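Local coordinates for protein acetyl-xylan esterase (Streptomyces lividans, PDB 2CC0) that removes acetyl groups from acetylated xylan in plant cell walls, as a metal-dependent family 4 carbohydrate esterase that carries zinc here, at residues Ser63-His68 with Asp78-Arg83. Sequence-based numbering, arbitrary orientation. Where two conformers were deposited one is given.
With ZN (zinc ion), chain C.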
ATOM      1  N   SER A  63      -7.762  -6.621 -15.215  1.00  7.92           N
ATOM      2  CA  SER A  63      -7.396  -7.539 -16.326  1.00  7.60           C
ATOM      3  C   SER A  63      -8.567  -7.758 -17.283  1.00  7.36           C
ATOM      4  O   SER A  63      -9.694  -7.327 -17.002  1.00  7.97           O
ATOM      5  CB  SER A  63      -6.866  -8.889 -15.829  1.00  7.31           C
ATOM      6  OG  SER A  63      -7.946  -9.767 -15.518  1.00  8.38           O
ATOM      7  N   TYR A  64      -8.292  -8.425 -18.407  1.00  7.96           N
ATOM      8  CA  TYR A  64      -9.323  -8.608 -19.436  1.00  7.96           C
ATOM      9  C   TYR A  64     -10.223  -9.806 -19.154  1.00  8.53           C
ATOM     10  O   TYR A  64     -11.446  -9.695 -19.295  1.00  8.94           O
ATOM     11  CB  TYR A  64      -8.725  -8.698 -20.847  1.00  9.60           C
ATOM     12  CG  TYR A  64      -9.729  -8.288 -21.900  1.00  9.72           C
ATOM     13  CD1 TYR A  64      -9.921  -6.936 -22.210  1.00 11.01           C
ATOM     14  CD2 TYR A  64     -10.494  -9.246 -22.588  1.00 11.29           C
ATOM     15  CE1 TYR A  64     -10.867  -6.526 -23.182  1.00 10.98           C
ATOM     16  CE2 TYR A  64     -11.448  -8.843 -23.550  1.00 11.01           C
ATOM     17  CZ  TYR A  64     -11.619  -7.502 -23.841  1.00 12.02           C
ATOM     18  OH  TYR A  64     -12.565  -7.116 -24.782  1.00 13.53           O
ATOM     19  N   THR A  65      -9.625 -10.924 -18.751  1.00  9.28           N
ATOM     20  CA  THR A  65     -10.378 -12.175 -18.588  1.00  9.60           C
ATOM     21  C   THR A  65     -10.183 -12.818 -17.187  1.00  9.84           C
ATOM     22  O   THR A  65     -10.614 -13.952 -16.962  1.00 10.48           O
ATOM     23  CB  THR A  65      -9.944 -13.235 -19.656  1.00 10.31           C
ATOM     24  OG1 THR A  65      -8.596 -13.667 -19.395  1.00 12.99           O
ATOM     25  CG2 THR A  65     -10.055 -12.700 -21.094  1.00 11.66           C
ATOM     26  N   HIS A  66      -9.517 -12.110 -16.271  1.00  9.51           N
ATOM     27  CA  HIS A  66      -9.297 -12.585 -14.904  1.00  9.83           C
ATOM     28  C   HIS A  66      -8.432 -13.879 -14.821  1.00  9.98           C
ATOM     29  O   HIS A  66      -8.784 -14.802 -14.088  1.00 10.54           O
ATOM     30  CB  HIS A  66     -10.661 -12.772 -14.188  1.00 10.68           C
ATOM     31  CG  HIS A  66     -10.589 -12.706 -12.693  1.00 11.35           C
ATOM     32  ND1 HIS A  66     -10.207 -13.774 -11.912  1.00 12.77           N
ATOM     33  CD2 HIS A  66     -10.873 -11.698 -11.831  1.00 13.71           C
ATOM     34  CE1 HIS A  66     -10.262 -13.433 -10.637  1.00 14.59           C
ATOM     35  NE2 HIS A  66     -10.662 -12.180 -10.559  1.00 13.74           N
ATOM     36  N   PRO A  67      -7.307 -13.932 -15.558  1.00  9.75           N
ATOM     37  CA  PRO A  67      -6.438 -15.115 -15.450  1.00 10.51           C
ATOM     38  C   PRO A  67      -5.606 -15.037 -14.182  1.00 10.92           C
ATOM     39  O   PRO A  67      -5.526 -13.962 -13.572  1.00 10.80           O
ATOM     40  CB  PRO A  67      -5.499 -14.966 -16.658  1.00 11.26           C
ATOM     41  CG  PRO A  67      -5.384 -13.500 -16.845  1.00 10.48           C
ATOM     42  CD  PRO A  67      -6.751 -12.928 -16.502  1.00 10.01           C
ATOM     43  N   HIS A  68      -4.966 -16.143 -13.815  1.00 11.11           N
ATOM     44  CA  HIS A  68      -3.900 -16.090 -12.822  1.00 12.35           C
ATOM     45  C   HIS A  68      -2.701 -15.483 -13.550  1.00 12.66           C
ATOM     46  O   HIS A  68      -1.996 -16.164 -14.275  1.00 13.21           O
ATOM     47  CB  HIS A  68      -3.596 -17.508 -12.336  1.00 13.61           C
ATOM     48  CG  HIS A  68      -4.646 -18.069 -11.435  1.00 14.51           C
ATOM     49  ND1 HIS A  68      -4.640 -17.871 -10.070  1.00 16.59           N
ATOM     50  CD2 HIS A  68      -5.741 -18.820 -11.703  1.00 16.48           C
ATOM     51  CE1 HIS A  68      -5.694 -18.467  -9.536  1.00 16.65           C
ATOM     52  NE2 HIS A  68      -6.373 -19.053 -10.506  1.00 16.90           N
ATOM     53  N   ASP A  78       0.805  -8.201 -20.743  1.00 11.15           N
ATOM     54  CA  ASP A  78       0.710  -6.922 -21.431  1.00 11.66           C
ATOM     55  C   ASP A  78      -0.617  -6.830 -22.205  1.00 11.59           C
ATOM     56  O   ASP A  78      -1.342  -5.848 -22.090  1.00 11.89           O
ATOM     57  CB  ASP A  78       1.912  -6.754 -22.345  1.00 12.72           C
ATOM     58  CG  ASP A  78       2.083  -5.322 -22.830  1.00 15.01           C
ATOM     59  OD1 ASP A  78       1.166  -4.808 -23.484  1.00 16.91           O
ATOM     60  OD2 ASP A  78       3.149  -4.714 -22.557  1.00 18.68           O
ATOM     61  N   SER A  79      -0.949  -7.876 -22.958  1.00 11.54           N
ATOM     62  CA  SER A  79      -2.217  -7.925 -23.665  1.00 11.95           C
ATOM     63  C   SER A  79      -3.427  -7.775 -22.736  1.00 11.05           C
ATOM     64  O   SER A  79      -4.343  -7.005 -23.014  1.00 11.28           O
ATOM     65  CB  SER A  79      -2.314  -9.248 -24.450  1.00 12.63           C
ATOM     66  OG  SER A  79      -3.547  -9.336 -25.138  1.00 15.15           O
ATOM     67  N   GLU A  80      -3.424  -8.501 -21.626  1.00 10.74           N
ATOM     68  CA  GLU A  80      -4.535  -8.451 -20.688  1.00 10.18           C
ATOM     69  C   GLU A  80      -4.718  -7.042 -20.119  1.00  9.72           C
ATOM     70  O   GLU A  80      -5.836  -6.523 -20.017  1.00  9.83           O
ATOM     71  CB  GLU A  80      -4.270  -9.452 -19.553  1.00 10.68           C
ATOM     72  CG  GLU A  80      -4.543 -10.913 -19.928  1.00 10.32           C
ATOM     73  CD  GLU A  80      -5.990 -11.353 -19.716  1.00 11.26           C
ATOM     74  OE1 GLU A  80      -6.720 -10.719 -18.934  1.00 11.00           O
ATOM     75  OE2 GLU A  80      -6.392 -12.364 -20.344  1.00 14.05           O
ATOM     76  N   ILE A  81      -3.615  -6.423 -19.724  1.00  9.32           N
ATOM     77  CA  ILE A  81      -3.685  -5.083 -19.130  1.00  9.52           C
ATOM     78  C   ILE A  81      -4.039  -3.994 -20.169  1.00  9.52           C
ATOM     79  O   ILE A  81      -4.948  -3.160 -19.956  1.00  8.99           O
ATOM     80  CB  ILE A  81      -2.389  -4.776 -18.356  1.00  9.61           C
ATOM     81  CG1 ILE A  81      -2.453  -5.512 -17.001  1.00 11.77           C
ATOM     82  CG2 ILE A  81      -2.245  -3.283 -18.120  1.00 11.05           C
ATOM     83  CD1 ILE A  81      -1.148  -5.490 -16.202  1.00 12.52           C
ATOM     84  N   SER A  82      -3.340  -4.021 -21.306  1.00 10.13           N
ATOM     85  CA  SER A  82      -3.566  -3.001 -22.324  0.50 10.46           C
ATOM     86  C   SER A  82      -4.981  -3.065 -22.918  1.00 10.69           C
ATOM     87  O   SER A  82      -5.612  -2.029 -23.118  1.00 10.33           O
ATOM     88  CB  SER A  82      -2.504  -3.075 -23.413  0.50 11.12           C
ATOM     89  OG  SER A  82      -2.513  -4.337 -24.033  0.50 10.01           O
ATOM     90  N   ARG A  83      -5.490  -4.262 -23.178  1.00 10.37           N
ATOM     91  CA  ARG A  83      -6.844  -4.392 -23.730  0.50 10.69           C
ATOM     92  C   ARG A  83      -7.878  -3.853 -22.751  1.00  9.79           C
ATOM     93  O   ARG A  83      -8.901  -3.303 -23.147  1.00 10.92           O
ATOM     94  CB  ARG A  83      -7.146  -5.841 -24.103  0.50 11.24           C
ATOM     95  CG  ARG A  83      -6.434  -6.284 -25.385  0.50 13.62           C
ATOM     96  CD  ARG A  83      -5.905  -7.700 -25.246  0.50 16.23           C
ATOM     97  NE  ARG A  83      -6.965  -8.681 -25.293  0.50 17.75           N
ATOM     98  CZ  ARG A  83      -7.013  -9.805 -24.585  0.50 18.64           C
ATOM     99  NH1 ARG A  83      -6.050 -10.131 -23.736  0.50 17.42           N
ATOM    100  NH2 ARG A  83      -8.049 -10.615 -24.746  0.50 18.86           N
TER
HETATM  101 ZN    ZN C 200     -11.469 -10.516  -9.327  0.50 12.92          ZN
HETATM  102  O   HOH W   1     -12.609 -11.774  -8.129  1.00 29.49           O
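Glu80 of helix 74-90 reaches Tyr64 and Thr65 in the metal-binding loop after strand 58-61. The loop holds the second histidine of the His-x-x-x-His metal motif of the polysaccharide deacetylase fold.

Three hydrogen bonds join the carboxylate to the loop. Glu80 OE1 accepts two backbone N-H groups. Tyr64 N gives Glu80 OE1 a bent bond of 2.8 Å from the anti side, tilted out of the carboxylate plane. Thr65 N gives Glu80 OE1 a straighter one of 2.9 Å, to the syn lone pair. Thr65 OG1 donates to Glu80 OE2 at 2.7 Å, on the syn side. The Glu80 chain bends at chi2 (-87°), which brings its carboxylate back to the loop. With a leucine at Glu80, Tyr64 N and Thr65 N would probably lose their shared acceptor, leaving the loop before His66 less firmly tied to the helix.

Nonpolar packing borders the carboxylate. Pro67 meets it with CG and CD, Pro67 CD lying 3.3 Å from Glu80 OE1.

Farther along the helix, Arg83, in one of its two conformers, forms an off-centre cation-pi stack with Tyr64. In that conformer the guanidinium lies over one ring face, the planes 27° apart, and Arg83 NH2 is 3.5 Å from Tyr64 CD2. Arg83 CB also touches Tyr64 CD1. Beyond the helix, Tyr64 packs on Gln40 and Ala43 of helix 39-44.

Within the loop, Ser63 OG accepts from His66 N in an ST motif. CB of His66 points away from the helix, and the imidazole binds the zinc ion, which His62 and Asp13 also bind. His66 NE2 is the ligand atom, 2.2 Å from the zinc.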